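Local atomic coordinates of toluene, o-xylene monooxygenase oxygenase subunit (Pseudomonas stutzeri, PDB entry 2INC), a protein that is a subunit of the oxygenase component of toluene, o-xylene monooxygenase, which probably hydroxylates aromatic rings using molecular oxygen. Residues B[152-157]-B[255-260]; B[72-77]-B[148-153]; B[226-231]-B[249-254]; B[85-90]-B[159-164]. All coordinates share one frame; numbering follows the deposited sequence.

Interaction 1: B[152-157]-B[255-260]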
# COMPACT_ATOMS: atom_id res chain seq x y z
N THR B 152 2.79 -13.88 23.05
CA THR B 152 3.79 -13.05 23.78
C THR B 152 3.51 -11.56 23.53
O THR B 152 3.57 -10.73 24.46
CB THR B 152 5.23 -13.42 23.37
OG1 THR B 152 5.42 -14.81 23.71
CG2 THR B 152 6.23 -12.62 24.17
N ALA B 153 3.29 -11.23 22.25
CA ALA B 153 2.96 -9.86 21.85
C ALA B 153 1.72 -9.40 22.59
O ALA B 153 1.64 -8.26 23.04
CB ALA B 153 2.79 -9.78 20.35
N ASP B 154 0.69 -10.25 22.66
CA ASP B 154 -0.51 -9.91 23.47
C ASP B 154 -0.20 -9.67 24.93
O ASP B 154 -0.77 -8.76 25.54
CB ASP B 154 -1.55 -11.00 23.39
CG ASP B 154 -2.11 -11.17 21.98
OD1 ASP B 154 -2.67 -12.27 21.71
OD2 ASP B 154 -2.00 -10.24 21.13
N HIS B 155 0.66 -10.47 25.55
CA HIS B 155 0.91 -10.24 26.96
C HIS B 155 1.66 -8.92 27.11
O HIS B 155 1.45 -8.21 28.09
CB HIS B 155 1.82 -11.36 27.58
CG HIS B 155 1.18 -12.74 27.65
ND1 HIS B 155 -0.15 -12.97 27.98
CD2 HIS B 155 1.72 -13.95 27.46
CE1 HIS B 155 -0.39 -14.26 27.97
NE2 HIS B 155 0.72 -14.89 27.67
N LEU B 156 2.49 -8.58 26.13
CA LEU B 156 3.17 -7.25 26.16
C LEU B 156 2.14 -6.10 26.01
O LEU B 156 2.23 -5.05 26.65
CB LEU B 156 4.19 -7.16 25.03
CG LEU B 156 4.92 -5.79 24.82
CD1 LEU B 156 5.45 -5.27 26.17
CD2 LEU B 156 6.02 -5.79 23.76
N ARG B 157 1.14 -6.35 25.19
CA ARG B 157 0.04 -5.40 25.00
C ARG B 157 -0.65 -5.19 26.35
O ARG B 157 -0.93 -4.04 26.73
CB ARG B 157 -0.94 -6.03 24.02
CG ARG B 157 -2.10 -5.09 23.67
CD ARG B 157 -3.18 -5.86 23.04
NE ARG B 157 -4.31 -4.95 22.70
CZ ARG B 157 -5.60 -5.30 22.66
NH1 ARG B 157 -6.52 -4.37 22.37
NH2 ARG B 157 -6.01 -6.54 22.90
N GLU B 255 -9.08 -15.43 25.04
CA GLU B 255 -9.89 -16.43 24.33
C GLU B 255 -9.15 -17.00 23.12
O GLU B 255 -9.22 -18.19 22.89
CB GLU B 255 -11.23 -15.82 23.92
CG GLU B 255 -12.22 -15.65 25.09
CD GLU B 255 -13.20 -14.43 24.86
OE1 GLU B 255 -13.48 -14.04 23.68
OE2 GLU B 255 -13.69 -13.87 25.86
N ARG B 256 -8.44 -16.16 22.38
CA ARG B 256 -7.58 -16.63 21.28
C ARG B 256 -6.49 -17.63 21.71
O ARG B 256 -6.28 -18.67 21.08
CB ARG B 256 -6.95 -15.45 20.54
CG ARG B 256 -6.25 -15.86 19.26
CD ARG B 256 -5.94 -14.68 18.35
NE ARG B 256 -5.18 -13.61 19.05
CZ ARG B 256 -5.75 -12.48 19.42
NH1 ARG B 256 -5.07 -11.52 20.05
NH2 ARG B 256 -7.02 -12.31 19.18
N HIS B 257 -5.76 -17.29 22.78
CA HIS B 257 -4.77 -18.18 23.32
C HIS B 257 -5.38 -19.53 23.71
O HIS B 257 -4.77 -20.56 23.49
CB HIS B 257 -4.09 -17.56 24.54
CG HIS B 257 -3.57 -16.17 24.28
ND1 HIS B 257 -3.35 -15.26 25.30
CD2 HIS B 257 -3.29 -15.52 23.13
CE1 HIS B 257 -2.90 -14.12 24.78
NE2 HIS B 257 -2.87 -14.25 23.46
N ARG B 258 -6.57 -19.50 24.31
CA ARG B 258 -7.22 -20.76 24.69
C ARG B 258 -7.59 -21.57 23.44
O ARG B 258 -7.56 -22.80 23.45
CB ARG B 258 -8.46 -20.51 25.56
CG ARG B 258 -8.17 -20.14 27.01
CD ARG B 258 -9.43 -19.62 27.68
NE ARG B 258 -9.08 -18.81 28.86
CZ ARG B 258 -9.98 -18.35 29.71
NH1 ARG B 258 -11.26 -18.63 29.49
NH2 ARG B 258 -9.61 -17.60 30.75
N ARG B 259 -7.99 -20.89 22.38
CA ARG B 259 -8.33 -21.59 21.13
C ARG B 259 -7.16 -22.40 20.54
O ARG B 259 -7.33 -23.55 20.16
CB ARG B 259 -8.87 -20.63 20.09
CG ARG B 259 -10.32 -20.14 20.38
CD ARG B 259 -10.96 -19.57 19.13
NE ARG B 259 -10.31 -18.34 18.66
CZ ARG B 259 -10.59 -17.12 19.11
NH1 ARG B 259 -11.45 -16.96 20.10
NH2 ARG B 259 -9.98 -16.05 18.61
N TRP B 260 -5.97 -21.81 20.50
CA TRP B 260 -4.82 -22.55 19.96
C TRP B 260 -4.33 -23.58 20.97
O TRP B 260 -3.86 -24.65 20.55
CB TRP B 260 -3.71 -21.65 19.42
CG TRP B 260 -2.69 -21.08 20.42
CD1 TRP B 260 -2.63 -19.80 20.87
CD2 TRP B 260 -1.52 -21.74 20.95
NE1 TRP B 260 -1.51 -19.63 21.70
CE2 TRP B 260 -0.84 -20.82 21.76
CE3 TRP B 260 -0.99 -23.05 20.83
CZ2 TRP B 260 0.32 -21.14 22.41
CZ3 TRP B 260 0.13 -23.37 21.50
CH2 TRP B 260 0.80 -22.43 22.28
O HOH W 1 -2.59 -14.01 19.58

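Interaction 2: B[72-77]-B[148-153]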
# COMPACT_ATOMS: atom_id res chain seq x y z
N ASP B 72 -6.94 -20.00 14.43
CA ASP B 72 -7.13 -18.63 13.96
C ASP B 72 -6.26 -18.30 12.72
O ASP B 72 -6.46 -17.29 12.09
CB ASP B 72 -6.83 -17.62 15.10
CG ASP B 72 -7.91 -17.60 16.19
OD1 ASP B 72 -8.03 -18.60 16.95
OD2 ASP B 72 -8.64 -16.59 16.31
N GLN B 73 -5.28 -19.15 12.39
CA GLN B 73 -4.44 -18.98 11.19
C GLN B 73 -3.69 -17.67 11.16
O GLN B 73 -3.47 -17.09 10.10
CB GLN B 73 -5.26 -19.16 9.90
CG GLN B 73 -5.85 -20.56 9.83
CD GLN B 73 -6.52 -20.92 8.53
OE1 GLN B 73 -7.51 -21.67 8.54
NE2 GLN B 73 -6.02 -20.41 7.40
N LEU B 74 -3.25 -17.19 12.31
CA LEU B 74 -2.65 -15.87 12.35
C LEU B 74 -1.31 -15.91 11.66
O LEU B 74 -0.55 -16.87 11.80
CB LEU B 74 -2.39 -15.45 13.81
CG LEU B 74 -3.56 -14.90 14.58
CD1 LEU B 74 -3.00 -14.57 16.02
CD2 LEU B 74 -4.01 -13.63 13.88
N VAL B 75 -1.04 -14.84 10.94
CA VAL B 75 0.28 -14.56 10.45
C VAL B 75 0.55 -13.14 10.88
O VAL B 75 -0.35 -12.45 11.33
CB VAL B 75 0.45 -14.69 8.92
CG1 VAL B 75 0.11 -16.15 8.47
CG2 VAL B 75 -0.39 -13.65 8.14
N TYR B 76 1.79 -12.74 10.74
CA TYR B 76 2.18 -11.41 11.18
C TYR B 76 1.29 -10.34 10.57
O TYR B 76 0.84 -9.42 11.26
CB TYR B 76 3.59 -11.20 10.75
CG TYR B 76 4.16 -9.84 11.14
CD1 TYR B 76 4.03 -8.73 10.26
CD2 TYR B 76 4.84 -9.69 12.33
CE1 TYR B 76 4.55 -7.47 10.62
CE2 TYR B 76 5.43 -8.48 12.68
CZ TYR B 76 5.28 -7.38 11.82
OH TYR B 76 5.90 -6.20 12.26
N ARG B 77 1.00 -10.46 9.27
CA ARG B 77 0.24 -9.42 8.59
C ARG B 77 -1.16 -9.31 9.18
O ARG B 77 -1.68 -8.20 9.37
CB ARG B 77 0.19 -9.72 7.09
CG ARG B 77 -0.48 -8.65 6.28
CD ARG B 77 -0.58 -9.16 4.82
NE ARG B 77 -1.51 -10.28 4.70
CZ ARG B 77 -2.84 -10.17 4.66
NH1 ARG B 77 -3.44 -8.97 4.72
NH2 ARG B 77 -3.59 -11.26 4.53
N ALA B 148 2.71 -18.98 20.05
CA ALA B 148 3.41 -18.42 21.24
C ALA B 148 4.00 -17.00 21.00
O ALA B 148 4.00 -16.13 21.93
CB ALA B 148 4.54 -19.44 21.75
N THR B 149 4.50 -16.77 19.78
CA THR B 149 4.95 -15.44 19.32
C THR B 149 3.84 -14.42 19.47
O THR B 149 4.02 -13.43 20.12
CB THR B 149 5.44 -15.45 17.82
OG1 THR B 149 6.50 -16.46 17.65
CG2 THR B 149 6.03 -14.01 17.43
N TYR B 150 2.67 -14.69 18.89
CA TYR B 150 1.58 -13.69 18.91
C TYR B 150 0.99 -13.57 20.33
O TYR B 150 0.57 -12.50 20.75
CB TYR B 150 0.51 -14.01 17.84
CG TYR B 150 1.17 -14.12 16.46
CD1 TYR B 150 0.89 -15.21 15.63
CD2 TYR B 150 2.13 -13.19 16.05
CE1 TYR B 150 1.51 -15.34 14.38
CE2 TYR B 150 2.81 -13.34 14.77
CZ TYR B 150 2.46 -14.43 13.96
OH TYR B 150 3.11 -14.62 12.71
N GLU B 151 1.07 -14.64 21.11
CA GLU B 151 0.56 -14.60 22.48
C GLU B 151 1.52 -13.75 23.32
O GLU B 151 1.12 -13.00 24.19
CB GLU B 151 0.46 -16.04 23.00
CG GLU B 151 0.23 -16.14 24.54
CD GLU B 151 0.13 -17.60 25.02
OE1 GLU B 151 -0.45 -18.42 24.28
OE2 GLU B 151 0.58 -17.88 26.15
N THR B 152 2.79 -13.88 23.05
CA THR B 152 3.79 -13.05 23.78
C THR B 152 3.51 -11.56 23.53
O THR B 152 3.57 -10.73 24.46
CB THR B 152 5.23 -13.42 23.37
OG1 THR B 152 5.42 -14.81 23.71
CG2 THR B 152 6.23 -12.62 24.17
N ALA B 153 3.29 -11.23 22.25
CA ALA B 153 2.96 -9.86 21.85
C ALA B 153 1.72 -9.40 22.59
O ALA B 153 1.64 -8.26 23.04
CB ALA B 153 2.79 -9.78 20.35

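Interaction 3: B[226-231]-B[249-254]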
# COMPACT_ATOMS: atom_id res chain seq x y z
N ALA B 226 -9.21 -14.49 37.51
CA ALA B 226 -9.06 -13.56 38.61
C ALA B 226 -8.99 -12.09 38.18
O ALA B 226 -9.77 -11.23 38.65
CB ALA B 226 -7.84 -13.95 39.49
N LEU B 227 -8.07 -11.80 37.28
CA LEU B 227 -7.71 -10.43 36.97
C LEU B 227 -8.54 -9.84 35.87
O LEU B 227 -8.72 -8.64 35.83
CB LEU B 227 -6.24 -10.33 36.60
CG LEU B 227 -5.28 -10.15 37.77
CD1 LEU B 227 -5.16 -11.42 38.65
CD2 LEU B 227 -3.95 -9.79 37.22
N LEU B 228 -9.06 -10.63 34.95
CA LEU B 228 -9.84 -9.98 33.90
C LEU B 228 -11.30 -10.16 34.26
O LEU B 228 -12.03 -9.17 34.41
CB LEU B 228 -9.51 -10.53 32.50
CG LEU B 228 -8.05 -10.50 32.07
CD1 LEU B 228 -7.90 -11.03 30.63
CD2 LEU B 228 -7.46 -9.10 32.21
N GLN B 229 -11.71 -11.40 34.44
CA GLN B 229 -13.10 -11.67 34.71
C GLN B 229 -13.60 -11.07 36.04
O GLN B 229 -14.52 -10.26 36.02
CB GLN B 229 -13.39 -13.15 34.62
CG GLN B 229 -14.87 -13.48 34.55
CD GLN B 229 -15.53 -12.94 33.32
OE1 GLN B 229 -14.94 -12.93 32.24
NE2 GLN B 229 -16.75 -12.50 33.46
N GLN B 230 -12.99 -11.43 37.17
CA GLN B 230 -13.58 -11.10 38.46
C GLN B 230 -13.29 -9.65 38.79
O GLN B 230 -14.17 -8.91 39.22
CB GLN B 230 -13.03 -12.03 39.55
CG GLN B 230 -13.49 -13.50 39.41
CD GLN B 230 -14.98 -13.64 39.46
OE1 GLN B 230 -15.62 -13.05 40.32
NE2 GLN B 230 -15.56 -14.39 38.51
N LEU B 231 -12.05 -9.21 38.60
CA LEU B 231 -11.76 -7.80 38.83
C LEU B 231 -12.53 -6.90 37.85
O LEU B 231 -13.13 -5.89 38.25
CB LEU B 231 -10.26 -7.53 38.78
CG LEU B 231 -9.83 -6.08 39.04
CD1 LEU B 231 -10.15 -5.72 40.47
CD2 LEU B 231 -8.35 -5.90 38.75
N ALA B 249 -11.78 -6.30 26.72
CA ALA B 249 -10.98 -6.18 25.49
C ALA B 249 -9.80 -7.15 25.55
O ALA B 249 -9.46 -7.80 24.58
CB ALA B 249 -10.47 -4.79 25.34
N GLN B 250 -9.16 -7.24 26.70
CA GLN B 250 -8.01 -8.13 26.89
C GLN B 250 -8.43 -9.58 26.87
O GLN B 250 -7.72 -10.45 26.36
CB GLN B 250 -7.28 -7.77 28.19
CG GLN B 250 -6.69 -6.39 28.16
CD GLN B 250 -6.14 -5.90 29.52
OE1 GLN B 250 -6.60 -6.35 30.56
NE2 GLN B 250 -5.22 -4.95 29.51
N LYS B 251 -9.60 -9.87 27.41
CA LYS B 251 -10.11 -11.23 27.40
C LYS B 251 -10.26 -11.79 25.98
O LYS B 251 -10.25 -12.98 25.80
CB LYS B 251 -11.45 -11.28 28.15
CG LYS B 251 -11.88 -12.69 28.53
CD LYS B 251 -11.56 -12.99 29.97
CE LYS B 251 -11.66 -14.49 30.26
NZ LYS B 251 -12.99 -14.88 30.84
N ARG B 252 -10.48 -10.92 24.99
CA ARG B 252 -10.57 -11.37 23.60
C ARG B 252 -9.23 -12.03 23.17
O ARG B 252 -9.23 -13.03 22.45
CB ARG B 252 -10.84 -10.19 22.68
CG ARG B 252 -12.27 -9.59 22.85
CD ARG B 252 -12.48 -8.32 21.96
NE ARG B 252 -12.56 -8.61 20.53
CZ ARG B 252 -13.70 -8.87 19.87
NH1 ARG B 252 -14.88 -8.91 20.50
NH2 ARG B 252 -13.67 -9.09 18.58
N ASP B 253 -8.12 -11.45 23.63
CA ASP B 253 -6.79 -12.08 23.38
C ASP B 253 -6.73 -13.42 24.13
O ASP B 253 -6.35 -14.47 23.57
CB ASP B 253 -5.65 -11.17 23.90
CG ASP B 253 -5.53 -9.88 23.13
OD1 ASP B 253 -6.05 -9.77 21.99
OD2 ASP B 253 -4.89 -8.93 23.64
N ALA B 254 -7.16 -13.40 25.39
CA ALA B 254 -7.08 -14.62 26.19
C ALA B 254 -7.90 -15.76 25.54
O ALA B 254 -7.47 -16.90 25.54
CB ALA B 254 -7.57 -14.35 27.60

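Interaction 4: B[85-90]-B[159-164]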
# COMPACT_ATOMS: atom_id res chain seq x y z
N GLY B 85 -6.86 -2.75 14.82
CA GLY B 85 -8.30 -2.42 15.07
C GLY B 85 -8.64 -2.39 16.57
O GLY B 85 -9.20 -1.42 17.09
N GLN B 86 -8.25 -3.43 17.28
CA GLN B 86 -8.47 -3.52 18.73
C GLN B 86 -7.78 -2.42 19.51
O GLN B 86 -8.33 -1.95 20.53
CB GLN B 86 -8.00 -4.90 19.23
CG GLN B 86 -8.90 -6.03 18.67
CD GLN B 86 -10.35 -5.90 19.17
OE1 GLN B 86 -10.60 -5.82 20.38
NE2 GLN B 86 -11.30 -5.88 18.23
N GLU B 87 -6.58 -2.00 19.10
CA GLU B 87 -5.93 -0.86 19.77
C GLU B 87 -6.57 0.46 19.43
O GLU B 87 -6.47 1.37 20.23
CB GLU B 87 -4.43 -0.75 19.48
CG GLU B 87 -3.57 -1.75 20.22
CD GLU B 87 -3.68 -1.67 21.77
OE1 GLU B 87 -4.61 -2.29 22.35
OE2 GLU B 87 -2.81 -1.00 22.41
N SER B 88 -7.19 0.59 18.23
CA SER B 88 -7.94 1.83 17.93
C SER B 88 -9.09 1.91 18.91
O SER B 88 -9.47 2.97 19.34
CB SER B 88 -8.51 1.79 16.51
OG SER B 88 -7.45 1.87 15.56
N TYR B 89 -9.68 0.75 19.22
CA TYR B 89 -10.74 0.72 20.20
C TYR B 89 -10.27 1.09 21.63
O TYR B 89 -10.82 1.98 22.27
CB TYR B 89 -11.44 -0.63 20.16
CG TYR B 89 -12.38 -0.88 21.30
CD1 TYR B 89 -13.55 -0.11 21.48
CD2 TYR B 89 -12.14 -1.90 22.20
CE1 TYR B 89 -14.40 -0.33 22.54
CE2 TYR B 89 -12.98 -2.11 23.28
CZ TYR B 89 -14.12 -1.33 23.43
OH TYR B 89 -15.00 -1.56 24.45
N VAL B 90 -9.27 0.40 22.13
CA VAL B 90 -8.78 0.68 23.48
C VAL B 90 -8.24 2.08 23.59
O VAL B 90 -8.53 2.78 24.57
CB VAL B 90 -7.72 -0.38 23.92
CG1 VAL B 90 -7.04 0.06 25.22
CG2 VAL B 90 -8.40 -1.69 24.09
N LEU B 159 0.53 -5.67 29.47
CA LEU B 159 1.47 -4.91 30.28
C LEU B 159 1.42 -3.42 29.88
O LEU B 159 1.40 -2.55 30.76
CB LEU B 159 2.91 -5.45 30.14
CG LEU B 159 4.15 -4.61 30.50
CD1 LEU B 159 4.17 -4.35 31.99
CD2 LEU B 159 5.37 -5.40 30.10
N THR B 160 1.38 -3.15 28.58
CA THR B 160 1.47 -1.77 28.10
C THR B 160 0.21 -0.96 28.51
O THR B 160 0.33 0.20 28.98
CB THR B 160 1.76 -1.77 26.59
OG1 THR B 160 3.01 -2.47 26.36
CG2 THR B 160 1.82 -0.37 26.01
N HIS B 161 -0.97 -1.55 28.37
CA HIS B 161 -2.22 -0.91 28.84
C HIS B 161 -2.08 -0.59 30.31
O HIS B 161 -2.47 0.50 30.78
CB HIS B 161 -3.44 -1.85 28.78
CG HIS B 161 -3.84 -2.34 27.41
ND1 HIS B 161 -3.69 -1.60 26.26
CD2 HIS B 161 -4.50 -3.48 27.05
CE1 HIS B 161 -4.23 -2.26 25.24
NE2 HIS B 161 -4.72 -3.40 25.69
N THR B 162 -1.60 -1.56 31.09
CA THR B 162 -1.51 -1.41 32.54
C THR B 162 -0.50 -0.29 32.88
O THR B 162 -0.77 0.54 33.72
CB THR B 162 -1.02 -2.76 33.20
OG1 THR B 162 -1.85 -3.82 32.73
CG2 THR B 162 -1.18 -2.67 34.70
N ALA B 163 0.64 -0.27 32.21
CA ALA B 163 1.63 0.83 32.38
C ALA B 163 1.00 2.22 32.11
O ALA B 163 1.17 3.17 32.88
CB ALA B 163 2.81 0.62 31.48
N TYR B 164 0.24 2.33 31.01
CA TYR B 164 -0.38 3.59 30.63
C TYR B 164 -1.39 4.07 31.68
O TYR B 164 -1.34 5.22 32.19
CB TYR B 164 -1.12 3.36 29.26
CG TYR B 164 -1.73 4.66 28.75
CD1 TYR B 164 -1.03 5.45 27.87
CD2 TYR B 164 -3.03 5.08 29.15
CE1 TYR B 164 -1.54 6.64 27.37
CE2 TYR B 164 -3.57 6.30 28.66
CZ TYR B 164 -2.79 7.06 27.76
OH TYR B 164 -3.23 8.28 27.24

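Interaction 1: B[152-157]-B[255-260]
Asp154 meets His257 and Arg256 between helices 142-172 and 241-268, which run nearly antiparallel (160°) in the helical bundle of a ferritin-like hydroxylase subunit. The local axes lie 11.5 Å apart, and polar side chains bridge the gap. The tight part gathers on one oxygen. His257 NE2 donates to Asp154 OD1 at 2.7 Å, through the anti lone pair and almost in the ring plane; carboxylate and imidazole are within 21° of coplanar. From above the carboxylate plane Arg256 NH1 reaches the same Asp154 OD1 at 3.0 Å as part of a salt bridge; its chain bends at chi3 to get there. Arg256 is shared with Asp253, and Asp154 OD2 is hydrogen-bonded to Tyr79 OH. The arginine's charge and the several bonds on the carboxylate probably help keep the buried Asp154 ionised. The looser part is on the His155 side, where that ring and the His257 ring approach obliquely, planes 72° apart, with the two CE1 atoms of His155 and His257 at 4.1 Å. A water completes the grip on the carboxylate: it donates to Asp154 OD1 at 2.8 Å and accepts from Arg256 NE at 2.7 Å.

Interaction 2: B[72-77]-B[148-153]
Tyr150 brings the CD1-CE1 side of its ring against Leu74, which approaches obliquely: the CD1 atom of Tyr150 lies 3.8 Å from Leu74 CB, and the methyl Leu74 CD1 reaches back to Tyr150 CB at 4.0 Å. The two side chains overlap side by side, pointing opposite ways, and the ring runs on toward the backbone beyond. Further out, Tyr150 CE1 comes to 3.6 Å from the carbonyl oxygen Leu74 O. With CG anti to its own carbonyl carbon (chi1 -55°), Tyr150 leaves helix 142-172 directly toward the loop that leads into helix 76-99, two members of the ferritin-like bundle. The ring's far end arrives at the start of that helix, where Val75 holds the N-cap position. There Tyr150 OH lies 3.0 Å from Tyr76 N, but the angle is too poor for a hydrogen bond; the hydroxyl is bonded instead to a polar side chain on the chain of another protein. Tyr76 OH likewise finds its partners on that protein. Within helix 142-172, Ala148 O takes two bonds from Thr152 from opposite faces of its plane, one from Thr152 OG1 at 2.6 Å and one from the backbone Thr152 N.

Interaction 3: B[226-231]-B[249-254]
Leu228 and Gln229 of helix 208-237 face Gln250 and Lys251 of helix 241-268. The local axes come within 9.9 Å and are inclined at 132°, so these consecutive helices cross at a steep angle while running in broadly opposite senses; their CA atoms come nearest at Leu228 and Lys251. Van der Waals packing belongs to Leu228. Its two methyls divide the work: CD1 rests on the backbone of the facing helix, 3.8 Å from Lys251 N, while CD2 of Leu228 presses against the amide oxygen Gln250 OE1 at 3.3 Å. The glutamine side chain lies across that of the leucine, roughly perpendicular to it, and the stem of the lysine covers the leucine's base, with Lys251 CD 4.1 Å from Leu228 CB. The polar part is a single hydrogen bond at the more open side of the contact. Lys251 NZ donates to Gln229 OE1 at 3.1 Å, tilted 26° from the carbonyl plane. Both chains must fold to meet: Gln229 turns at chi2 (64°), and Lys251 bends at chi2 and again at chi4. The ammonium also has an ionic partner, Glu225 on the glutamine's own helix, so Lys251 joins the two helices twice. Backbone bonding shapes the first segment: Leu231 N reaches Ala226 O at 3.0 Å, five residues back, in a pi-type turn. Around the pair, helix 142-172 packs Trp158 against Gln250 and Ala254, while Leu227 faces helices 121-138 and 190-202 and Leu231 meets Tyr296 of helix 274-299.

Interaction 4: B[85-90]-B[159-164]
Within the all-helical bundle, helix 76-99 sends Glu87 and Val90 against His161 of helix 142-172. The carboxylate and the imidazole approach each other head-on from the two helices and meet at the ring's edge. Glu87 OE1 lies in the ring plane, 2.9 Å from His161 CE1, a short approach whose meaning is doubtful. Glu87 OE2 stays farther from the same ring carbon. The closest approach is therefore between oxygen and a ring carbon, and no hydrogen bond joins the two side chains with the ring placed this way. Carboxylate and ring planes are 31° apart. Glu87 gets here by folding: its CB points past the other helix, but a bend at chi2 (-59°) swings the carboxylate back toward it. This is a buried seam of the ferritin-like fold, and the charge in it is answered by the helix across: Arg157, one turn before His161, forms a salt bridge through NE to Glu87 OE1. Such a pairing would probably favour the ionised carboxylate. Val90, almost one turn beyond Glu87, supplies the apolar contact. Its CG1 methyl, anti to the backbone N (chi1 170°), comes to His161 CE1 at 3.6 Å and His161 ND1 at 3.9 Å, the valine lying crosswise to the histidine side chain. Helix 241-268 also packs on the histidine, with Leu246 and Gln250 touching it.

In the fold
From the N terminus, interaction 2 closes the first loop, bringing the start of helix 76-99 to helix 142-172. Interaction 4 opens farther along helix 76-99 and crosses it, joining the same two helices about 17 Å away between centres. Interaction 1 shares Thr152 and Ala153 with interaction 2, crosses interaction 4, and ties helix 142-172 to helix 241-268. Nested inside its loop, interaction 3 joins helix 208-237 to helix 241-268. Salt bridges run between the contacts: Arg259 with Asp72 links interactions 1 and 2, while Arg157 reaches from interaction 1 to Asp253 of interaction 3 and Glu87 of interaction 4. Segments of interactions 3 and 4 also touch the second subunit.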